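PDB 5DXF: trehalose-6-phosphate phosphatase from Candida albicans, which carries in this N-terminal part a glycosyltransferase family 20 domain, a family with the GT-B fold of two Rossmann-like domains facing each other. Local coordinates for residues L442-P454 with K496-L508. Sequence-based numbering, arbitrary orientation.
Sequences LEFVICQKYNNSP and KVSLESKLYEKVL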
ATOM      1  N   LEU A 442      -0.775  -2.878  10.790  1.00 52.03           N
ATOM      2  CA  LEU A 442      -1.599  -1.946  11.550  1.00 53.42           C
ATOM      3  C   LEU A 442      -2.969  -2.550  11.865  1.00 60.84           C
ATOM      4  O   LEU A 442      -3.413  -2.553  13.025  1.00 50.99           O
ATOM      5  CB  LEU A 442      -1.760  -0.637  10.776  1.00 54.80           C
ATOM      6  CG  LEU A 442      -0.483   0.023  10.250  1.00 60.15           C
ATOM      7  CD1 LEU A 442      -0.817   1.207   9.352  1.00 48.46           C
ATOM      8  CD2 LEU A 442       0.410   0.458  11.400  1.00 53.24           C
ATOM      9  N   GLU A 443      -3.628  -3.064  10.829  1.00 50.32           N
ATOM     10  CA  GLU A 443      -4.916  -3.739  10.996  1.00 52.20           C
ATOM     11  C   GLU A 443      -4.833  -4.879  12.012  1.00 48.10           C
ATOM     12  O   GLU A 443      -5.727  -5.049  12.843  1.00 39.45           O
ATOM     13  CB  GLU A 443      -5.419  -4.269   9.652  1.00 51.35           C
ATOM     14  CG  GLU A 443      -6.217  -3.251   8.856  1.00 59.81           C
ATOM     15  CD  GLU A 443      -6.274  -3.572   7.375  1.00 61.44           C
ATOM     16  OE1 GLU A 443      -7.018  -2.881   6.646  1.00 56.06           O
ATOM     17  OE2 GLU A 443      -5.569  -4.506   6.939  1.00 58.01           O
ATOM     18  N   PHE A 444      -3.751  -5.648  11.940  1.00 44.05           N
ATOM     19  CA  PHE A 444      -3.503  -6.735  12.882  1.00 47.57           C
ATOM     20  C   PHE A 444      -3.400  -6.215  14.312  1.00 53.37           C
ATOM     21  O   PHE A 444      -3.989  -6.790  15.236  1.00 41.53           O
ATOM     22  CB  PHE A 444      -2.225  -7.487  12.503  1.00 38.30           C
ATOM     23  CG  PHE A 444      -1.728  -8.426  13.568  1.00 38.07           C
ATOM     24  CD1 PHE A 444      -2.265  -9.698  13.696  1.00 26.34           C
ATOM     25  CD2 PHE A 444      -0.714  -8.040  14.436  1.00 36.53           C
ATOM     26  CE1 PHE A 444      -1.806 -10.568  14.672  1.00 34.89           C
ATOM     27  CE2 PHE A 444      -0.251  -8.902  15.415  1.00 34.62           C
ATOM     28  CZ  PHE A 444      -0.797 -10.169  15.532  1.00 41.59           C
ATOM     29  N   VAL A 445      -2.644  -5.135  14.490  1.00 51.24           N
ATOM     30  CA  VAL A 445      -2.474  -4.543  15.812  1.00 49.53           C
ATOM     31  C   VAL A 445      -3.826  -4.109  16.373  1.00 62.03           C
ATOM     32  O   VAL A 445      -4.106  -4.327  17.554  1.00 51.34           O
ATOM     33  CB  VAL A 445      -1.502  -3.340  15.786  1.00 50.65           C
ATOM     34  CG1 VAL A 445      -1.514  -2.615  17.118  1.00 55.02           C
ATOM     35  CG2 VAL A 445      -0.091  -3.802  15.458  1.00 51.45           C
ATOM     36  N   ILE A 446      -4.668  -3.514  15.528  1.00 53.10           N
ATOM     37  CA  ILE A 446      -6.025  -3.179  15.962  1.00 50.04           C
ATOM     38  C   ILE A 446      -6.786  -4.436  16.386  1.00 58.51           C
ATOM     39  O   ILE A 446      -7.439  -4.466  17.435  1.00 57.30           O
ATOM     40  CB  ILE A 446      -6.842  -2.467  14.862  1.00 54.92           C
ATOM     41  CG1 ILE A 446      -6.267  -1.086  14.555  1.00 51.36           C
ATOM     42  CG2 ILE A 446      -8.298  -2.339  15.280  1.00 53.81           C
ATOM     43  CD1 ILE A 446      -7.088  -0.325  13.548  1.00 51.91           C
ATOM     44  N   CYS A 447      -6.684  -5.475  15.564  1.00 59.57           N
ATOM     45  CA  CYS A 447      -7.412  -6.718  15.793  1.00 50.33           C
ATOM     46  C   CYS A 447      -6.922  -7.480  17.017  1.00 52.81           C
ATOM     47  O   CYS A 447      -7.584  -8.412  17.473  1.00 60.27           O
ATOM     48  CB  CYS A 447      -7.314  -7.624  14.562  1.00 51.28           C
ATOM     49  SG  CYS A 447      -8.276  -7.068  13.137  1.00 62.80           S
ATOM     50  N   GLN A 448      -5.765  -7.093  17.544  1.00 52.49           N
ATOM     51  CA  GLN A 448      -5.193  -7.806  18.680  1.00 54.68           C
ATOM     52  C   GLN A 448      -5.260  -7.045  19.996  1.00 54.17           C
ATOM     53  O   GLN A 448      -4.623  -7.450  20.962  1.00 47.96           O
ATOM     54  CB  GLN A 448      -3.733  -8.168  18.394  1.00 53.44           C
ATOM     55  CG  GLN A 448      -3.570  -9.248  17.356  1.00 52.35           C
ATOM     56  CD  GLN A 448      -4.268 -10.534  17.743  1.00 59.36           C
ATOM     57  OE1 GLN A 448      -4.350 -10.878  18.920  1.00 57.30           O
ATOM     58  NE2 GLN A 448      -4.776 -11.252  16.751  1.00 51.40           N
ATOM     59  N   LYS A 449      -6.021  -5.957  20.051  1.00 53.89           N
ATOM     60  CA  LYS A 449      -6.039  -5.131  21.259  1.00 61.52           C
ATOM     61  C   LYS A 449      -6.543  -5.903  22.478  1.00 61.82           C
ATOM     62  O   LYS A 449      -6.067  -5.685  23.591  1.00 57.70           O
ATOM     63  CB  LYS A 449      -6.884  -3.863  21.051  1.00 62.07           C
ATOM     64  CG  LYS A 449      -8.358  -4.001  21.404  1.00 55.19           C
ATOM     65  CD  LYS A 449      -9.160  -2.774  20.985  1.00 60.56           C
ATOM     66  CE  LYS A 449      -9.413  -1.812  22.147  1.00 63.83           C
ATOM     67  NZ  LYS A 449     -10.408  -0.748  21.795  1.00 60.80           N
ATOM     68  N   TYR A 450      -7.484  -6.817  22.277  1.00 55.19           N
ATOM     69  CA  TYR A 450      -8.014  -7.582  23.395  1.00 48.26           C
ATOM     70  C   TYR A 450      -7.250  -8.890  23.561  1.00 55.40           C
ATOM     71  O   TYR A 450      -7.075  -9.383  24.674  1.00 59.92           O
ATOM     72  CB  TYR A 450      -9.509  -7.851  23.202  1.00 51.84           C
ATOM     73  CG  TYR A 450     -10.345  -6.599  23.060  1.00 58.92           C
ATOM     74  CD1 TYR A 450     -11.167  -6.412  21.958  1.00 54.13           C
ATOM     75  CD2 TYR A 450     -10.312  -5.602  24.027  1.00 56.10           C
ATOM     76  CE1 TYR A 450     -11.940  -5.269  21.824  1.00 62.70           C
ATOM     77  CE2 TYR A 450     -11.079  -4.455  23.903  1.00 50.53           C
ATOM     78  CZ  TYR A 450     -11.890  -4.294  22.799  1.00 55.70           C
ATOM     79  OH  TYR A 450     -12.653  -3.156  22.673  1.00 68.15           O
ATOM     80  N   ASN A 451      -6.776  -9.435  22.449  1.00 55.48           N
ATOM     81  CA  ASN A 451      -6.109 -10.727  22.463  1.00 55.22           C
ATOM     82  C   ASN A 451      -4.597 -10.633  22.683  1.00 55.04           C
ATOM     83  O   ASN A 451      -3.987 -11.548  23.240  1.00 51.98           O
ATOM     84  CB  ASN A 451      -6.413 -11.474  21.154  1.00 56.52           C
ATOM     85  CG  ASN A 451      -5.987 -12.920  21.205  1.00 57.19           C
ATOM     86  OD1 ASN A 451      -5.561 -13.492  20.206  1.00 60.14           O
ATOM     87  ND2 ASN A 451      -6.095 -13.521  22.387  1.00 60.19           N
ATOM     88  N   ASN A 452      -4.009  -9.523  22.245  1.00 49.75           N
ATOM     89  CA  ASN A 452      -2.595  -9.211  22.484  1.00 57.15           C
ATOM     90  C   ASN A 452      -1.589 -10.173  21.861  1.00 55.96           C
ATOM     91  O   ASN A 452      -0.578 -10.498  22.480  1.00 53.60           O
ATOM     92  CB  ASN A 452      -2.311  -9.122  23.992  1.00 58.84           C
ATOM     93  CG  ASN A 452      -3.192  -8.115  24.700  1.00 61.16           C
ATOM     94  OD1 ASN A 452      -3.125  -6.914  24.434  1.00 65.18           O
ATOM     95  ND2 ASN A 452      -4.008  -8.600  25.627  1.00 61.16           N
ATOM     96  N   SER A 453      -1.846 -10.621  20.637  1.00 54.23           N
ATOM     97  CA  SER A 453      -0.880 -11.470  19.947  1.00 54.09           C
ATOM     98  C   SER A 453       0.246 -10.636  19.327  1.00 45.48           C
ATOM     99  O   SER A 453       0.006  -9.542  18.811  1.00 40.34           O
ATOM    100  CB  SER A 453      -1.572 -12.319  18.879  1.00 56.96           C
ATOM    101  OG  SER A 453      -2.314 -13.370  19.476  1.00 64.20           O
ATOM    102  N   PRO A 454       1.487 -11.153  19.390  1.00 41.30           N
ATOM    103  CA  PRO A 454       2.687 -10.448  18.922  1.00 45.05           C
ATOM    104  C   PRO A 454       2.787 -10.239  17.407  1.00 59.02           C
ATOM    105  O   PRO A 454       2.328 -11.047  16.582  1.00 52.74           O
ATOM    106  CB  PRO A 454       3.832 -11.349  19.404  1.00 47.52           C
ATOM    107  CG  PRO A 454       3.228 -12.688  19.556  1.00 54.02           C
ATOM    108  CD  PRO A 454       1.827 -12.438  20.028  1.00 54.60           C
ATOM    109  N   LYS A 496       3.405  -9.469  26.178  1.00 62.18           N
ATOM    110  CA  LYS A 496       2.406  -9.391  25.115  1.00 61.57           C
ATOM    111  C   LYS A 496       1.466  -8.203  25.314  1.00 60.02           C
ATOM    112  O   LYS A 496       1.337  -7.360  24.423  1.00 54.13           O
ATOM    113  CB  LYS A 496       1.600 -10.693  25.037  1.00 60.54           C
ATOM    114  CG  LYS A 496       2.418 -11.917  24.641  1.00 62.85           C
ATOM    115  CD  LYS A 496       1.683 -13.224  24.942  1.00 60.88           C
ATOM    116  CE  LYS A 496       0.436 -13.397  24.087  1.00 60.20           C
ATOM    117  NZ  LYS A 496      -0.117 -14.781  24.195  1.00 36.45           N
ATOM    118  N   VAL A 497       0.821  -8.128  26.478  1.00 70.54           N
ATOM    119  CA  VAL A 497      -0.140  -7.054  26.741  1.00 66.36           C
ATOM    120  C   VAL A 497       0.500  -5.667  26.650  1.00 69.02           C
ATOM    121  O   VAL A 497      -0.052  -4.775  26.012  1.00 61.96           O
ATOM    122  CB  VAL A 497      -0.805  -7.204  28.127  1.00 70.34           C
ATOM    123  CG1 VAL A 497      -1.897  -6.149  28.315  1.00 61.54           C
ATOM    124  CG2 VAL A 497      -1.367  -8.615  28.307  1.00 59.66           C
ATOM    125  N   SER A 498       1.661  -5.487  27.273  1.00 67.49           N
ATOM    126  CA  SER A 498       2.360  -4.203  27.225  1.00 81.92           C
ATOM    127  C   SER A 498       2.719  -3.794  25.797  1.00 76.22           C
ATOM    128  O   SER A 498       2.425  -2.668  25.371  1.00 74.76           O
ATOM    129  CB  SER A 498       3.624  -4.249  28.090  1.00 89.84           C
ATOM    130  OG  SER A 498       4.516  -5.255  27.644  1.00 97.92           O
ATOM    131  N   LEU A 499       3.352  -4.707  25.066  1.00 73.51           N
ATOM    132  CA  LEU A 499       3.768  -4.427  23.697  1.00 68.50           C
ATOM    133  C   LEU A 499       2.566  -4.077  22.823  1.00 68.49           C
ATOM    134  O   LEU A 499       2.602  -3.111  22.049  1.00 58.52           O
ATOM    135  CB  LEU A 499       4.524  -5.621  23.114  1.00 61.68           C
ATOM    136  CG  LEU A 499       5.284  -5.376  21.811  1.00 63.03           C
ATOM    137  CD1 LEU A 499       5.893  -3.985  21.812  1.00 68.01           C
ATOM    138  CD2 LEU A 499       6.364  -6.430  21.638  1.00 63.77           C
ATOM    139  N   GLU A 500       1.495  -4.850  22.967  1.00 59.74           N
ATOM    140  CA  GLU A 500       0.271  -4.576  22.226  1.00 62.26           C
ATOM    141  C   GLU A 500      -0.316  -3.227  22.618  1.00 62.50           C
ATOM    142  O   GLU A 500      -0.894  -2.552  21.779  1.00 53.14           O
ATOM    143  CB  GLU A 500      -0.766  -5.675  22.442  1.00 55.51           C
ATOM    144  CG  GLU A 500      -1.271  -6.307  21.151  1.00 65.74           C
ATOM    145  CD  GLU A 500      -1.732  -5.296  20.122  1.00 57.51           C
ATOM    146  OE1 GLU A 500      -2.719  -4.574  20.378  1.00 58.37           O
ATOM    147  OE2 GLU A 500      -1.104  -5.229  19.047  1.00 63.55           O
ATOM    148  N   SER A 501      -0.180  -2.838  23.884  1.00 65.31           N
ATOM    149  CA  SER A 501      -0.643  -1.523  24.310  1.00 64.83           C
ATOM    150  C   SER A 501       0.102  -0.464  23.513  1.00 60.16           C
ATOM    151  O   SER A 501      -0.511   0.311  22.760  1.00 57.41           O
ATOM    152  CB  SER A 501      -0.435  -1.306  25.810  1.00 73.49           C
ATOM    153  OG  SER A 501      -0.956  -0.047  26.207  1.00 75.76           O
ATOM    154  N   LYS A 502       1.427  -0.471  23.666  1.00 57.44           N
ATOM    155  CA  LYS A 502       2.315   0.470  22.984  1.00 64.97           C
ATOM    156  C   LYS A 502       1.996   0.602  21.497  1.00 62.09           C
ATOM    157  O   LYS A 502       1.756   1.709  20.994  1.00 56.26           O
ATOM    158  CB  LYS A 502       3.776   0.040  23.163  1.00 64.56           C
ATOM    159  CG  LYS A 502       4.220  -0.072  24.615  1.00 68.57           C
ATOM    160  CD  LYS A 502       5.638  -0.609  24.737  1.00 69.88           C
ATOM    161  CE  LYS A 502       6.067  -0.669  26.196  1.00 71.26           C
ATOM    162  NZ  LYS A 502       7.237   0.205  26.495  1.00 74.21           N
ATOM    163  N   LEU A 503       1.977  -0.534  20.805  1.00 57.04           N
ATOM    164  CA  LEU A 503       1.705  -0.555  19.372  1.00 57.39           C
ATOM    165  C   LEU A 503       0.298  -0.072  19.039  1.00 51.26           C
ATOM    166  O   LEU A 503       0.089   0.582  18.021  1.00 51.23           O
ATOM    167  CB  LEU A 503       1.897  -1.961  18.807  1.00 58.90           C
ATOM    168  CG  LEU A 503       3.288  -2.571  18.945  1.00 61.40           C
ATOM    169  CD1 LEU A 503       3.297  -3.981  18.378  1.00 50.52           C
ATOM    170  CD2 LEU A 503       4.315  -1.700  18.248  1.00 57.57           C
ATOM    171  N   TYR A 504      -0.664  -0.395  19.896  1.00 62.13           N
ATOM    172  CA  TYR A 504      -2.055  -0.041  19.640  1.00 57.27           C
ATOM    173  C   TYR A 504      -2.245   1.465  19.695  1.00 62.46           C
ATOM    174  O   TYR A 504      -2.760   2.056  18.747  1.00 61.37           O
ATOM    175  CB  TYR A 504      -2.987  -0.735  20.630  1.00 56.18           C
ATOM    176  CG  TYR A 504      -4.457  -0.507  20.376  1.00 62.09           C
ATOM    177  CD1 TYR A 504      -5.115  -1.157  19.340  1.00 56.58           C
ATOM    178  CD2 TYR A 504      -5.188   0.350  21.181  1.00 67.08           C
ATOM    179  CE1 TYR A 504      -6.468  -0.950  19.111  1.00 61.99           C
ATOM    180  CE2 TYR A 504      -6.534   0.563  20.963  1.00 73.31           C
ATOM    181  CZ  TYR A 504      -7.170  -0.087  19.931  1.00 71.56           C
ATOM    182  OH  TYR A 504      -8.511   0.139  19.727  1.00 63.56           O
ATOM    183  N   GLU A 505      -1.820   2.099  20.786  1.00 67.52           N
ATOM    184  CA  GLU A 505      -1.936   3.556  20.846  1.00 66.30           C
ATOM    185  C   GLU A 505      -1.025   4.228  19.813  1.00 58.70           C
ATOM    186  O   GLU A 505      -1.330   5.324  19.341  1.00 56.82           O
ATOM    187  CB  GLU A 505      -1.638   4.084  22.257  1.00 63.71           C
ATOM    188  CG  GLU A 505      -0.586   3.328  23.034  1.00 68.97           C
ATOM    189  CD  GLU A 505      -0.145   4.085  24.264  1.00 85.97           C
ATOM    190  OE1 GLU A 505      -0.949   4.209  25.215  1.00 98.85           O
ATOM    191  OE2 GLU A 505       1.006   4.569  24.271  1.00 86.24           O
ATOM    192  N   LYS A 506       0.072   3.569  19.436  1.00 55.24           N
ATOM    193  CA  LYS A 506       0.936   4.133  18.400  1.00 58.95           C
ATOM    194  C   LYS A 506       0.230   4.157  17.042  1.00 60.35           C
ATOM    195  O   LYS A 506       0.393   5.099  16.265  1.00 58.47           O
ATOM    196  CB  LYS A 506       2.252   3.365  18.284  1.00 62.74           C
ATOM    197  CG  LYS A 506       3.300   4.103  17.457  1.00 71.13           C
ATOM    198  CD  LYS A 506       3.565   5.494  18.030  1.00 76.13           C
ATOM    199  CE  LYS A 506       4.510   6.304  17.152  1.00 71.44           C
ATOM    200  NZ  LYS A 506       3.961   6.515  15.784  1.00 71.81           N
ATOM    201  N   VAL A 507      -0.549   3.115  16.765  1.00 52.60           N
ATOM    202  CA  VAL A 507      -1.353   3.035  15.550  1.00 55.03           C
ATOM    203  C   VAL A 507      -2.509   4.028  15.608  1.00 61.54           C
ATOM    204  O   VAL A 507      -2.810   4.705  14.622  1.00 58.74           O
ATOM    205  CB  VAL A 507      -1.910   1.607  15.333  1.00 62.76           C
ATOM    206  CG1 VAL A 507      -2.960   1.596  14.233  1.00 46.71           C
ATOM    207  CG2 VAL A 507      -0.783   0.648  14.993  1.00 52.81           C
ATOM    208  N   LEU A 508      -3.129   4.096  16.774  1.00 63.88           N
ATOM    209  CA  LEU A 508      -4.246   4.971  17.020  1.00 59.91           C
ATOM    210  C   LEU A 508      -3.812   6.424  16.914  1.00 68.03           C
ATOM    211  O   LEU A 508      -4.619   7.308  16.672  1.00 63.42           O
ATOM    212  CB  LEU A 508      -4.855   4.658  18.373  1.00 66.72           C
ATOM    213  CG  LEU A 508      -6.024   3.670  18.326  1.00 75.49           C
ATOM    214  CD1 LEU A 508      -5.549   2.230  18.315  1.00 68.10           C
ATOM    215  CD2 LEU A 508      -6.985   3.904  19.473  1.00 61.94           C
TER
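Glu500, Asn452 and Tyr504 lose the most surface where helix 493-509 packs on helix 439-447 and the turn after it. The site lies in the C-terminal Rossmann-like half of the GT-B fold. Helix 439-447 is the crossover of a beta-alpha-beta unit, linking parallel strands 428-430 and 455-458. The axes of 442-447 and 496-508 approach to 9.1 Å, at an angle of 122° between their N-to-C directions. Val445 is a knob in the hole formed by Glu500, Leu503, Tyr504 and Val507. Its CG1 does most of the touching and lies 3.6 Å from Tyr504 CA. Farther along, Leu442 CD2 meets Val507 CG2 at 3.8 Å.

Glu500 is buried under the turn. A bend at chi2 (-51°) folds its carboxylate back beneath the end of helix 439-447. There OE1 lies 3.2 Å from Val445 O and also near Gln448 O. All three are acceptors, and no hydrogen bond joins them.

Asn452 lays its amide across the start of the segment 496-508. OD1 approaches Glu500 CB, and ND2 faces Val497 CG2. Its neighbour Ser453 gives its backbone N-H to Gln448 OE1 at 3.0 Å, which ties the turn together.

With CG anti to the backbone N (chi1 -176°), the Tyr504 ring is carried across to the Lys449 side chain. Lys449 CB sits over one ring face, 3.8 Å from the centroid, in a CH-pi contact. Ile446 CA lies at the ring edge. Glu307 of helix 303-311 binds both polar ends, by a salt bridge to Lys449 NZ and a hydrogen bond to Tyr504 OH. Lys449 NZ also donates directly to Tyr504 OH at 2.9 Å.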